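Hypothetical protein yfcE (Escherichia coli, PDB 1SU1) is of unknown function but belongs to the calcineurin-like phosphoesterase superfamily and binds two zinc ions. Local coordinates at residues D61-G66 and Q104-F109; R43-F48 and E82-V87; T152-A157 and G176-S181; A113-V118 and G130-P135; E136-L141 and I163-P168. All blocks are in the same frame, centred on the assembly; numbering follows the deposited sequence.

Interaction 1. Residues D61-G66 and Q104-F109; sequences DVLNHG and QMLLHF. With ZN (zinc ion), chain E.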
# COMPACT_ATOMS: atom_id res chain seq x y z
N ASP A 61 -0.43 -8.49 -14.56
CA ASP A 61 -1.57 -8.12 -15.40
C ASP A 61 -2.14 -9.41 -15.97
O ASP A 61 -2.04 -9.71 -17.18
CB ASP A 61 -1.13 -7.12 -16.48
CG ASP A 61 -0.82 -5.74 -15.89
OD1 ASP A 61 -0.53 -5.68 -14.68
OD2 ASP A 61 -0.84 -4.74 -16.63
N VAL A 62 -2.73 -10.16 -15.04
CA VAL A 62 -3.30 -11.47 -15.26
C VAL A 62 -4.71 -11.56 -15.87
O VAL A 62 -4.87 -12.12 -16.95
CB VAL A 62 -3.26 -12.24 -13.92
CG1 VAL A 62 -3.61 -13.70 -14.12
CG2 VAL A 62 -1.87 -12.09 -13.29
N LEU A 63 -5.71 -11.01 -15.19
CA LEU A 63 -7.10 -11.11 -15.66
C LEU A 63 -7.76 -9.90 -16.30
O LEU A 63 -8.56 -10.05 -17.23
CB LEU A 63 -7.98 -11.58 -14.51
CG LEU A 63 -7.47 -12.80 -13.75
CD1 LEU A 63 -8.37 -13.07 -12.56
CD2 LEU A 63 -7.45 -14.01 -14.70
N ASN A 64 -7.44 -8.71 -15.81
CA ASN A 64 -8.05 -7.49 -16.35
C ASN A 64 -7.42 -7.06 -17.68
O ASN A 64 -6.19 -7.05 -17.83
CB ASN A 64 -7.95 -6.39 -15.27
CG ASN A 64 -8.30 -5.01 -15.78
OD1 ASN A 64 -9.28 -4.82 -16.51
ND2 ASN A 64 -7.52 -4.03 -15.36
N HIS A 65 -8.27 -6.72 -18.64
CA HIS A 65 -7.78 -6.29 -19.95
C HIS A 65 -7.07 -4.95 -19.88
O HIS A 65 -6.17 -4.67 -20.68
CB HIS A 65 -8.95 -6.22 -20.95
CG HIS A 65 -9.99 -5.20 -20.60
ND1 HIS A 65 -9.98 -3.91 -21.09
CD2 HIS A 65 -11.09 -5.29 -19.80
CE1 HIS A 65 -11.02 -3.25 -20.61
NE2 HIS A 65 -11.71 -4.06 -19.83
N GLY A 66 -7.46 -4.13 -18.91
CA GLY A 66 -6.87 -2.82 -18.77
C GLY A 66 -7.78 -1.79 -19.41
O GLY A 66 -8.12 -1.93 -20.58
N GLN A 104 -6.70 -11.54 -6.69
CA GLN A 104 -5.98 -12.33 -5.71
C GLN A 104 -6.92 -13.30 -5.03
O GLN A 104 -6.50 -14.41 -4.70
CB GLN A 104 -5.31 -11.43 -4.65
CG GLN A 104 -4.68 -12.22 -3.51
CD GLN A 104 -3.56 -13.15 -3.99
OE1 GLN A 104 -2.39 -12.75 -4.06
NE2 GLN A 104 -3.92 -14.39 -4.33
N MET A 105 -8.17 -12.90 -4.80
CA MET A 105 -9.11 -13.81 -4.15
C MET A 105 -9.52 -14.98 -5.08
O MET A 105 -9.97 -16.02 -4.59
CB MET A 105 -10.35 -13.07 -3.64
CG MET A 105 -11.08 -13.74 -2.50
SD MET A 105 -12.88 -13.55 -2.59
CE MET A 105 -13.42 -14.86 -1.50
N LEU A 106 -9.34 -14.80 -6.38
CA LEU A 106 -9.68 -15.85 -7.35
C LEU A 106 -8.52 -16.81 -7.60
O LEU A 106 -8.72 -18.02 -7.63
CB LEU A 106 -10.13 -15.22 -8.67
CG LEU A 106 -11.50 -14.55 -8.69
CD1 LEU A 106 -11.81 -14.03 -10.09
CD2 LEU A 106 -12.56 -15.55 -8.26
N LEU A 107 -7.32 -16.26 -7.75
CA LEU A 107 -6.12 -17.05 -8.01
C LEU A 107 -5.52 -17.66 -6.75
O LEU A 107 -5.41 -17.01 -5.71
CB LEU A 107 -5.09 -16.17 -8.73
CG LEU A 107 -5.62 -15.56 -10.04
CD1 LEU A 107 -4.67 -14.47 -10.54
CD2 LEU A 107 -5.76 -16.67 -11.09
N HIS A 108 -5.12 -18.93 -6.84
CA HIS A 108 -4.57 -19.66 -5.70
C HIS A 108 -3.07 -19.61 -5.48
O HIS A 108 -2.50 -20.52 -4.88
CB HIS A 108 -5.03 -21.11 -5.76
CG HIS A 108 -6.52 -21.26 -5.71
ND1 HIS A 108 -7.15 -22.48 -5.83
CD2 HIS A 108 -7.50 -20.35 -5.55
CE1 HIS A 108 -8.46 -22.31 -5.74
NE2 HIS A 108 -8.70 -21.02 -5.58
N PHE A 109 -2.44 -18.55 -5.96
CA PHE A 109 -1.01 -18.36 -5.75
C PHE A 109 -0.84 -16.86 -5.47
O PHE A 109 -1.65 -16.04 -5.92
CB PHE A 109 -0.19 -18.80 -6.98
CG PHE A 109 -0.65 -18.21 -8.29
CD1 PHE A 109 -1.66 -18.81 -9.02
CD2 PHE A 109 -0.09 -17.03 -8.77
CE1 PHE A 109 -2.09 -18.27 -10.23
CE2 PHE A 109 -0.51 -16.48 -9.97
CZ PHE A 109 -1.52 -17.10 -10.70
ZN ZN E . 0.95 -3.28 -17.07
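Val62 and Leu107 meet tip to tip, methyl CG1 of Val62 ending 3.8 Å from CD1 of Leu107. Val62 has this methyl anti to its backbone N (chi1 -170°), which aims it across the gap. The neighbouring Leu63 supplies the second bump: its CD1 enters the notch between two leucine ends, 4.3 Å from Leu106 CD1 and 4.4 Å from Leu107 CD1. Leu107 CD1 in turn fills the hollow between Val62 and Leu63. Helix 77-85 closes the groove, with Leu84 against Val62 and Val80 and Val81 against Leu63. This is the loop after strand 55-58 that carries a zinc ligand in the calcineurin-like fold: Asp61 OD2 binds one zinc ion at 2.4 Å, and Asn97, His129 and His151 share that metal. Further along, Asn64 OD1 accepts from Gly66 N in an Asx turn (3.1 Å). On the other segment, the Gln104 amide reaches past the helix, where NE2 donates to Phe109 O at 3.2 Å, nearly straight at 162°.

Interaction 2. Residues R43-F48 and E82-V87; sequences RVLELF and ERLNEV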
# COMPACT_ATOMS: atom_id res chain seq x y z
N ARG A 43 -2.14 -22.03 -24.13
CA ARG A 43 -0.89 -22.29 -24.85
C ARG A 43 0.31 -22.19 -23.90
O ARG A 43 1.20 -23.06 -23.91
CB ARG A 43 -0.76 -21.30 -26.00
CG ARG A 43 0.56 -21.36 -26.78
CD ARG A 43 0.79 -22.70 -27.50
NE ARG A 43 1.89 -22.56 -28.45
CZ ARG A 43 2.56 -23.57 -29.01
NH1 ARG A 43 2.25 -24.83 -28.70
NH2 ARG A 43 3.54 -23.32 -29.87
N VAL A 44 0.33 -21.14 -23.08
CA VAL A 44 1.41 -20.95 -22.11
C VAL A 44 1.50 -22.20 -21.25
O VAL A 44 2.59 -22.71 -20.99
CB VAL A 44 1.14 -19.75 -21.16
CG1 VAL A 44 2.06 -19.82 -19.94
CG2 VAL A 44 1.34 -18.44 -21.89
N LEU A 45 0.35 -22.66 -20.79
CA LEU A 45 0.29 -23.84 -19.94
C LEU A 45 0.70 -25.15 -20.62
O LEU A 45 1.22 -26.05 -19.95
CB LEU A 45 -1.11 -23.98 -19.33
CG LEU A 45 -1.36 -23.28 -17.97
CD1 LEU A 45 -0.81 -21.87 -17.97
CD2 LEU A 45 -2.85 -23.27 -17.68
N GLU A 46 0.49 -25.28 -21.93
CA GLU A 46 0.90 -26.52 -22.58
C GLU A 46 2.42 -26.46 -22.76
O GLU A 46 3.12 -27.46 -22.57
CB GLU A 46 0.19 -26.74 -23.93
CG GLU A 46 0.83 -26.10 -25.17
CD GLU A 46 0.24 -26.63 -26.48
OE1 GLU A 46 -0.91 -26.28 -26.83
OE2 GLU A 46 0.93 -27.41 -27.17
N LEU A 47 2.93 -25.27 -23.07
CA LEU A 47 4.37 -25.10 -23.23
C LEU A 47 5.07 -25.29 -21.89
O LEU A 47 6.13 -25.93 -21.82
CB LEU A 47 4.68 -23.71 -23.79
CG LEU A 47 4.29 -23.52 -25.27
CD1 LEU A 47 4.46 -22.08 -25.68
CD2 LEU A 47 5.15 -24.43 -26.14
N PHE A 48 4.48 -24.77 -20.82
CA PHE A 48 5.08 -24.92 -19.50
C PHE A 48 5.21 -26.39 -19.14
O PHE A 48 6.26 -26.84 -18.68
CB PHE A 48 4.25 -24.21 -18.42
CG PHE A 48 4.78 -24.41 -17.03
CD1 PHE A 48 6.09 -24.04 -16.71
CD2 PHE A 48 3.99 -24.97 -16.03
CE1 PHE A 48 6.61 -24.23 -15.43
CE2 PHE A 48 4.50 -25.16 -14.74
CZ PHE A 48 5.81 -24.79 -14.44
N GLU A 82 -9.54 -20.66 -13.59
CA GLU A 82 -9.61 -22.11 -13.40
C GLU A 82 -8.34 -22.77 -13.93
O GLU A 82 -7.77 -23.66 -13.29
CB GLU A 82 -10.81 -22.70 -14.14
CG GLU A 82 -12.13 -22.66 -13.41
CD GLU A 82 -13.30 -23.11 -14.29
OE1 GLU A 82 -13.17 -24.17 -14.96
OE2 GLU A 82 -14.35 -22.42 -14.31
N ARG A 83 -7.91 -22.34 -15.11
CA ARG A 83 -6.73 -22.92 -15.75
C ARG A 83 -5.42 -22.60 -15.03
O ARG A 83 -4.57 -23.49 -14.86
CB ARG A 83 -6.66 -22.46 -17.21
CG ARG A 83 -7.74 -23.09 -18.12
CD ARG A 83 -7.53 -24.60 -18.28
NE ARG A 83 -8.17 -25.13 -19.48
CZ ARG A 83 -9.43 -25.54 -19.56
NH1 ARG A 83 -10.22 -25.48 -18.49
NH2 ARG A 83 -9.92 -26.00 -20.70
N LEU A 84 -5.23 -21.36 -14.60
CA LEU A 84 -3.99 -21.03 -13.89
C LEU A 84 -3.91 -21.75 -12.54
O LEU A 84 -2.84 -22.15 -12.11
CB LEU A 84 -3.84 -19.52 -13.71
CG LEU A 84 -3.58 -18.72 -14.99
CD1 LEU A 84 -3.57 -17.24 -14.69
CD2 LEU A 84 -2.25 -19.16 -15.60
N ASN A 85 -5.06 -21.96 -11.90
CA ASN A 85 -5.05 -22.63 -10.60
C ASN A 85 -4.66 -24.11 -10.64
O ASN A 85 -4.26 -24.67 -9.60
CB ASN A 85 -6.41 -22.47 -9.91
CG ASN A 85 -6.58 -21.08 -9.29
OD1 ASN A 85 -5.59 -20.41 -8.98
ND2 ASN A 85 -7.82 -20.65 -9.11
N GLU A 86 -4.75 -24.74 -11.81
CA GLU A 86 -4.37 -26.14 -11.91
C GLU A 86 -2.87 -26.30 -11.64
O GLU A 86 -2.42 -27.37 -11.24
CB GLU A 86 -4.73 -26.70 -13.30
CG GLU A 86 -6.23 -26.98 -13.48
CD GLU A 86 -6.64 -27.22 -14.94
OE1 GLU A 86 -7.85 -27.38 -15.19
OE2 GLU A 86 -5.76 -27.26 -15.83
N VAL A 87 -2.11 -25.23 -11.84
CA VAL A 87 -0.67 -25.30 -11.61
C VAL A 87 -0.18 -24.28 -10.55
O VAL A 87 1.00 -23.92 -10.50
CB VAL A 87 0.09 -25.10 -12.97
CG1 VAL A 87 0.03 -23.65 -13.42
CG2 VAL A 87 1.51 -25.59 -12.85
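The Phe48 ring meets Val87 at its rim: Val87 CG2 lies near the ring plane, 3.6 Å from Phe48 CE2. Phe48 holds CG anti to the backbone N (chi1 177°), which swings the ring off helix 38-51 toward the end of the second segment; the ring also rests on Met29 of strand 27-31. The flat guanidinium of Arg43 has Leu47 CD2 over one face, toward the rim and 3.8 Å above the plane, and the Glu46 carboxylate at its edge, where Arg43 NH1 forms a salt bridge with Glu46 OE2 at 3.3 Å. Leu45 is the main bump of the contact. Its CD2 lies against the backbone of helix 77-85, 3.3 Å from Arg83 O, while the Leu45 and Leu84 side chains cross at about a right angle, Leu45 CD1 3.9 Å from Leu84 CD2. Arg83 offers only its root here, for its chain bends at CB-CG. The two segments meet through carbon, apart from the Arg83 carbonyl against a leucine methyl, and the charged groups pair elsewhere, Arg43 with Glu46 and Arg83 with Glu42.

Interaction 3. Residues T152-A157 and G176-S181; sequences THLPVA and GGNPAS. With ZN (zinc ion), chain F.
Pro155 and Asn178 approach from opposite directions in van der Waals contact, and the pyrrolidine touches the amide along its length: Pro155 CG is 3.8 Å from Asn178 OD1, and Pro155 CD is 3.8 Å from Asn178 ND2. Leu154 crosses Asn178 at about a right angle, Leu154 CD2 lying 4.1 Å from Asn178 ND2 and 3.9 Å from the backbone N of Gly176, a residue with positive phi (67°). No hydrogen bond joins the two segments themselves; the backbone of His153 is bonded to that of Lys175, just before the second. Thr152 OG1 accepts from Leu154 N at 3.2 Å in an ST turn, and the amide ND2 of Asn178 is bonded to Lys175 O, which fixes how the amide is turned. Metal coordination is the third kind. His153 NE2 binds a zinc ion at 2.2 Å, shared with Asp33 and His35. His151 to His153 belong to the Gly-His-Thr-His motif of calcineurin-like phosphoesterases, whose two histidines each serve one ion of the dinuclear site.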
# COMPACT_ATOMS: atom_id res chain seq x y z
N THR A 152 5.40 -3.02 -20.87
CA THR A 152 5.46 -2.28 -22.14
C THR A 152 4.90 -3.07 -23.33
O THR A 152 4.52 -2.48 -24.35
CB THR A 152 6.90 -1.89 -22.53
OG1 THR A 152 7.67 -3.09 -22.72
CG2 THR A 152 7.54 -1.04 -21.43
N HIS A 153 4.85 -4.39 -23.19
CA HIS A 153 4.39 -5.26 -24.27
C HIS A 153 5.39 -5.21 -25.43
O HIS A 153 5.01 -5.46 -26.58
CB HIS A 153 3.01 -4.85 -24.79
CG HIS A 153 1.93 -4.87 -23.75
ND1 HIS A 153 0.60 -4.77 -24.07
CD2 HIS A 153 1.99 -4.94 -22.40
CE1 HIS A 153 -0.12 -4.77 -22.97
NE2 HIS A 153 0.70 -4.88 -21.94
N LEU A 154 6.64 -4.86 -25.13
CA LEU A 154 7.69 -4.81 -26.14
C LEU A 154 8.82 -5.71 -25.67
O LEU A 154 9.42 -5.47 -24.63
CB LEU A 154 8.19 -3.37 -26.35
CG LEU A 154 7.23 -2.40 -27.07
CD1 LEU A 154 7.86 -1.02 -27.18
CD2 LEU A 154 6.90 -2.94 -28.46
N PRO A 155 9.13 -6.77 -26.44
CA PRO A 155 10.19 -7.71 -26.09
C PRO A 155 11.59 -7.10 -26.09
O PRO A 155 11.92 -6.29 -26.96
CB PRO A 155 10.05 -8.80 -27.14
CG PRO A 155 9.72 -7.98 -28.36
CD PRO A 155 8.67 -7.01 -27.82
N VAL A 156 12.40 -7.47 -25.12
CA VAL A 156 13.76 -6.96 -25.04
C VAL A 156 14.67 -8.05 -24.49
O VAL A 156 14.26 -8.86 -23.66
CB VAL A 156 13.84 -5.70 -24.11
CG1 VAL A 156 15.27 -5.23 -23.98
CG2 VAL A 156 12.97 -4.58 -24.67
N ALA A 157 15.91 -8.06 -24.96
CA ALA A 157 16.90 -9.03 -24.50
C ALA A 157 18.23 -8.44 -24.92
O ALA A 157 18.68 -8.64 -26.05
CB ALA A 157 16.68 -10.40 -25.15
N GLY A 176 4.41 -2.91 -31.45
CA GLY A 176 5.53 -2.78 -32.36
C GLY A 176 5.59 -3.82 -33.48
O GLY A 176 6.67 -4.07 -34.03
N GLY A 177 4.46 -4.42 -33.81
CA GLY A 177 4.43 -5.41 -34.86
C GLY A 177 5.04 -6.76 -34.52
O GLY A 177 5.25 -7.58 -35.40
N ASN A 178 5.33 -6.99 -33.24
CA ASN A 178 5.92 -8.26 -32.80
C ASN A 178 4.86 -9.32 -32.59
O ASN A 178 3.68 -9.02 -32.42
CB ASN A 178 6.67 -8.07 -31.48
CG ASN A 178 7.80 -7.08 -31.59
OD1 ASN A 178 8.91 -7.43 -31.99
ND2 ASN A 178 7.52 -5.83 -31.24
N PRO A 179 5.27 -10.60 -32.58
CA PRO A 179 4.35 -11.73 -32.37
C PRO A 179 4.10 -11.87 -30.87
O PRO A 179 4.90 -11.41 -30.06
CB PRO A 179 5.13 -12.94 -32.89
CG PRO A 179 6.23 -12.35 -33.73
CD PRO A 179 6.59 -11.08 -33.02
N ALA A 180 3.00 -12.53 -30.50
CA ALA A 180 2.71 -12.77 -29.10
C ALA A 180 3.91 -13.60 -28.63
O ALA A 180 4.37 -14.49 -29.37
CB ALA A 180 1.42 -13.57 -28.96
N SER A 181 4.41 -13.33 -27.42
CA SER A 181 5.59 -14.06 -26.93
C SER A 181 5.64 -14.43 -25.44
O SER A 181 4.82 -13.99 -24.65
CB SER A 181 6.85 -13.26 -27.28
OG SER A 181 6.70 -11.88 -26.95
ZN ZN F . -0.03 -5.04 -19.86

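Interaction 4. Residues A113-V118 and G130-P135; sequences APWQQV and GHLFGP
Pro114 opens the contact, placing CB 3.6 Å from CD1 of Leu132. The same proline folds back on the next residue, its CG 3.5 Å above the centre of the Trp115 ring system. Trp115 holds CG between backbone N and carbonyl carbon (chi1 43°), which brings the indole face under the proline ring and across to the loop 130-135. Its other face receives Phe133: Phe133 CE2 stands 3.5 Å from Trp115 CZ3, and the two six-membered rings, 5.2 Å between centroids, are inclined at 52°, an oblique pair. Leu132 CD1 also reaches Trp115 CZ3, at 4.1 Å, and so touches Pro114 and Trp115 alike. Past Trp115 the chain turns to sheet-building: Gln116 and Val118 bond through their backbones to Leu127 and Leu125 of strand 124-128. On its other side, strand 115-119 pairs in parallel with a strand of the third subunit, so that the sheet runs on across the interface, while His131 reaches Glu101 of the second subunit.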
# COMPACT_ATOMS: atom_id res chain seq x y z
N ALA A 113 3.03 -9.35 -4.28
CA ALA A 113 4.40 -8.87 -4.15
C ALA A 113 4.80 -7.98 -5.33
O ALA A 113 4.59 -8.35 -6.49
CB ALA A 113 5.36 -10.05 -4.03
N PRO A 114 5.40 -6.80 -5.06
CA PRO A 114 5.81 -5.87 -6.12
C PRO A 114 7.09 -6.29 -6.86
O PRO A 114 7.37 -5.80 -7.95
CB PRO A 114 5.96 -4.54 -5.36
CG PRO A 114 6.49 -4.98 -4.04
CD PRO A 114 5.64 -6.21 -3.72
N TRP A 115 7.88 -7.16 -6.23
CA TRP A 115 9.11 -7.68 -6.80
C TRP A 115 9.55 -8.91 -6.03
O TRP A 115 9.09 -9.15 -4.92
CB TRP A 115 10.23 -6.62 -6.79
CG TRP A 115 10.33 -5.82 -5.51
CD1 TRP A 115 10.82 -6.25 -4.30
CD2 TRP A 115 9.86 -4.48 -5.30
NE1 TRP A 115 10.66 -5.26 -3.35
CE2 TRP A 115 10.08 -4.17 -3.94
CE3 TRP A 115 9.27 -3.52 -6.14
CZ2 TRP A 115 9.71 -2.93 -3.38
CZ3 TRP A 115 8.91 -2.29 -5.59
CH2 TRP A 115 9.14 -2.01 -4.22
N GLN A 116 10.41 -9.72 -6.65
CA GLN A 116 10.95 -10.93 -6.04
C GLN A 116 12.30 -11.18 -6.70
O GLN A 116 12.67 -10.48 -7.65
CB GLN A 116 9.99 -12.12 -6.21
CG GLN A 116 8.63 -11.87 -5.56
CD GLN A 116 7.83 -13.13 -5.27
OE1 GLN A 116 8.23 -13.96 -4.46
NE2 GLN A 116 6.68 -13.27 -5.93
N GLN A 117 13.06 -12.16 -6.21
CA GLN A 117 14.40 -12.39 -6.74
C GLN A 117 14.77 -13.83 -7.08
O GLN A 117 14.25 -14.79 -6.51
CB GLN A 117 15.45 -11.93 -5.73
CG GLN A 117 15.13 -10.65 -5.00
CD GLN A 117 15.42 -9.44 -5.82
OE1 GLN A 117 16.50 -9.31 -6.40
NE2 GLN A 117 14.46 -8.52 -5.89
N VAL A 118 15.75 -13.94 -7.98
CA VAL A 118 16.30 -15.23 -8.38
C VAL A 118 17.80 -15.05 -8.25
O VAL A 118 18.36 -14.10 -8.80
CB VAL A 118 15.98 -15.59 -9.85
CG1 VAL A 118 16.62 -16.93 -10.18
CG2 VAL A 118 14.47 -15.65 -10.06
N GLY A 130 6.92 -3.56 -14.03
CA GLY A 130 7.38 -2.50 -14.91
C GLY A 130 6.80 -1.12 -14.65
O GLY A 130 7.30 -0.14 -15.20
N HIS A 131 5.77 -1.03 -13.82
CA HIS A 131 5.19 0.28 -13.54
C HIS A 131 5.79 0.96 -12.29
O HIS A 131 5.66 2.16 -12.12
CB HIS A 131 3.66 0.18 -13.40
CG HIS A 131 3.20 -0.71 -12.29
ND1 HIS A 131 3.64 -2.01 -12.14
CD2 HIS A 131 2.31 -0.50 -11.29
CE1 HIS A 131 3.04 -2.56 -11.10
NE2 HIS A 131 2.23 -1.67 -10.57
N LEU A 132 6.44 0.17 -11.43
CA LEU A 132 7.08 0.69 -10.22
C LEU A 132 8.56 0.89 -10.54
O LEU A 132 9.09 1.99 -10.41
CB LEU A 132 6.91 -0.31 -9.07
CG LEU A 132 5.48 -0.82 -8.81
CD1 LEU A 132 5.48 -1.86 -7.71
CD2 LEU A 132 4.57 0.34 -8.45
N PHE A 133 9.23 -0.18 -10.94
CA PHE A 133 10.63 -0.14 -11.33
C PHE A 133 10.66 -0.58 -12.80
O PHE A 133 9.86 -1.41 -13.21
CB PHE A 133 11.48 -1.10 -10.50
CG PHE A 133 11.85 -0.56 -9.15
CD1 PHE A 133 12.56 0.64 -9.03
CD2 PHE A 133 11.52 -1.26 -7.99
CE1 PHE A 133 12.93 1.13 -7.78
CE2 PHE A 133 11.89 -0.77 -6.73
CZ PHE A 133 12.59 0.42 -6.63
N GLY A 134 11.57 -0.02 -13.58
CA GLY A 134 11.65 -0.38 -14.98
C GLY A 134 12.78 0.31 -15.70
O GLY A 134 13.65 0.90 -15.07
N PRO A 135 12.78 0.27 -17.04
CA PRO A 135 13.80 0.89 -17.90
C PRO A 135 14.04 2.36 -17.60
O PRO A 135 15.16 2.86 -17.75
CB PRO A 135 13.23 0.69 -19.31
CG PRO A 135 12.46 -0.55 -19.18
CD PRO A 135 11.75 -0.40 -17.86

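Interaction 5. Residues E136-L141 and I163-P168; sequences ENLPAL and IFHFNP
Leu141 and Ile163 cross at about a right angle in aliphatic packing, their CD1 methyls 4.2 Å apart. The same Ile163 CD1 is approached by Leu138 CD2 at 4.4 Å, so that one methyl is shared by two leucines. Ile163 carries CG1 between backbone N and carbonyl carbon (chi1 59°), the rotamer that lifts CD1 from the strand toward the loop. Leu141 also rests on Phe126 of strand 124-128, and Leu138 on Leu147 of strand 146-148. The second kind is a contact between methyl and imidazole: Leu138 CD2 comes 4.1 Å from His165 NE2, obliquely to the ring, with the two side chains again crossing at about a right angle. Hydrogen bonding belongs to the strand rather than to the contact. Strand 163-167 runs between 146-148 and 156-160, with Phe164 and Phe166 bonded through the backbone to Leu147 and His165 to Glu158. No hydrogen bond crosses between the two segments; van der Waals contact of methyls, with one imidazole nitrogen, makes the fit, which depends on the shapes of the leucines, with Leu138 at the exposed margin and Ile163 buried.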
# COMPACT_ATOMS: atom_id res chain seq x y z
N GLU A 136 12.99 3.06 -17.17
CA GLU A 136 13.10 4.48 -16.86
C GLU A 136 13.14 4.81 -15.38
O GLU A 136 13.06 5.97 -14.99
CB GLU A 136 11.97 5.23 -17.55
CG GLU A 136 12.02 5.07 -19.06
CD GLU A 136 10.94 5.85 -19.77
OE1 GLU A 136 10.85 5.73 -21.01
OE2 GLU A 136 10.19 6.58 -19.09
N ASN A 137 13.27 3.78 -14.55
CA ASN A 137 13.37 3.94 -13.11
C ASN A 137 13.99 2.66 -12.56
O ASN A 137 13.31 1.80 -12.00
CB ASN A 137 12.00 4.13 -12.47
CG ASN A 137 12.11 4.47 -10.99
OD1 ASN A 137 11.19 4.20 -10.21
ND2 ASN A 137 13.24 5.04 -10.60
N LEU A 138 15.30 2.55 -12.75
CA LEU A 138 16.07 1.38 -12.36
C LEU A 138 16.27 1.12 -10.87
O LEU A 138 16.52 2.03 -10.09
CB LEU A 138 17.44 1.44 -13.02
CG LEU A 138 17.46 1.53 -14.55
CD1 LEU A 138 18.89 1.68 -15.06
CD2 LEU A 138 16.81 0.29 -15.13
N PRO A 139 16.12 -0.14 -10.46
CA PRO A 139 16.31 -0.50 -9.06
C PRO A 139 17.83 -0.48 -8.92
O PRO A 139 18.54 -0.44 -9.92
CB PRO A 139 15.78 -1.93 -8.99
CG PRO A 139 14.77 -1.98 -10.07
CD PRO A 139 15.46 -1.24 -11.18
N ALA A 140 18.34 -0.49 -7.70
CA ALA A 140 19.79 -0.49 -7.52
C ALA A 140 20.25 -1.91 -7.80
O ALA A 140 19.79 -2.86 -7.17
CB ALA A 140 20.15 -0.08 -6.09
N LEU A 141 21.16 -2.07 -8.75
CA LEU A 141 21.65 -3.41 -9.10
C LEU A 141 23.15 -3.41 -9.32
O LEU A 141 23.75 -2.39 -9.62
CB LEU A 141 20.94 -3.92 -10.37
CG LEU A 141 19.42 -4.09 -10.29
CD1 LEU A 141 18.84 -4.35 -11.67
CD2 LEU A 141 19.09 -5.23 -9.34
N ILE A 163 24.13 -3.54 -16.86
CA ILE A 163 23.19 -4.59 -16.50
C ILE A 163 22.46 -5.11 -17.73
O ILE A 163 22.57 -4.54 -18.82
CB ILE A 163 22.13 -4.12 -15.46
CG1 ILE A 163 21.35 -2.93 -16.03
CG2 ILE A 163 22.82 -3.76 -14.15
CD1 ILE A 163 20.04 -2.67 -15.30
N PHE A 164 21.71 -6.19 -17.55
CA PHE A 164 20.95 -6.79 -18.64
C PHE A 164 19.46 -6.49 -18.47
O PHE A 164 18.94 -6.54 -17.36
CB PHE A 164 21.14 -8.31 -18.63
CG PHE A 164 22.54 -8.76 -18.94
CD1 PHE A 164 23.05 -8.67 -20.23
CD2 PHE A 164 23.34 -9.29 -17.93
CE1 PHE A 164 24.35 -9.10 -20.52
CE2 PHE A 164 24.64 -9.73 -18.20
CZ PHE A 164 25.15 -9.63 -19.50
N HIS A 165 18.79 -6.18 -19.57
CA HIS A 165 17.34 -5.94 -19.55
C HIS A 165 16.68 -7.12 -20.27
O HIS A 165 17.16 -7.55 -21.33
CB HIS A 165 16.97 -4.65 -20.28
CG HIS A 165 17.37 -3.39 -19.57
ND1 HIS A 165 16.80 -2.17 -19.86
CD2 HIS A 165 18.29 -3.16 -18.61
CE1 HIS A 165 17.37 -1.24 -19.11
NE2 HIS A 165 18.27 -1.82 -18.34
N PHE A 166 15.59 -7.63 -19.71
CA PHE A 166 14.87 -8.74 -20.32
C PHE A 166 13.36 -8.56 -20.13
O PHE A 166 12.89 -8.43 -19.00
CB PHE A 166 15.32 -10.08 -19.73
CG PHE A 166 14.59 -11.27 -20.32
CD1 PHE A 166 14.78 -11.62 -21.66
CD2 PHE A 166 13.72 -12.02 -19.54
CE1 PHE A 166 14.09 -12.71 -22.22
CE2 PHE A 166 13.02 -13.10 -20.09
CZ PHE A 166 13.21 -13.45 -21.43
N ASN A 167 12.63 -8.55 -21.25
CA ASN A 167 11.17 -8.39 -21.27
C ASN A 167 10.60 -9.41 -22.27
O ASN A 167 10.86 -9.31 -23.46
CB ASN A 167 10.81 -6.97 -21.71
CG ASN A 167 9.32 -6.68 -21.62
OD1 ASN A 167 8.48 -7.60 -21.68
ND2 ASN A 167 8.97 -5.39 -21.49
N PRO A 168 9.79 -10.39 -21.79
CA PRO A 168 9.13 -11.47 -22.56
C PRO A 168 8.09 -10.96 -23.53
O PRO A 168 7.63 -11.70 -24.40
CB PRO A 168 8.43 -12.32 -21.50
CG PRO A 168 9.23 -12.12 -20.30
CD PRO A 168 9.70 -10.66 -20.35

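Overall arrangement
Interactions 1 and 3 each supply a ligand to the dinuclear site, Asp61 to one zinc ion and His153 to the other, with the ions 3.4 Å apart; the centres of the two interactions lie about 22 Å apart. Interaction 2 backs interaction 1: Asn85 probably bonds to His108 N through OD1 and to Leu106 O through ND2. Interaction 5 joins interaction 3 through neighbouring strands, with probable bonds Val156 N to Asn167 O and Ser181 OG to Pro168 O. Interactions 4 and 5, centres about 9 Å apart, meet where Phe133 packs on Pro139. Interactions 2 and 5 lie on opposite sides of the chain's centre, about 27 Å between centres.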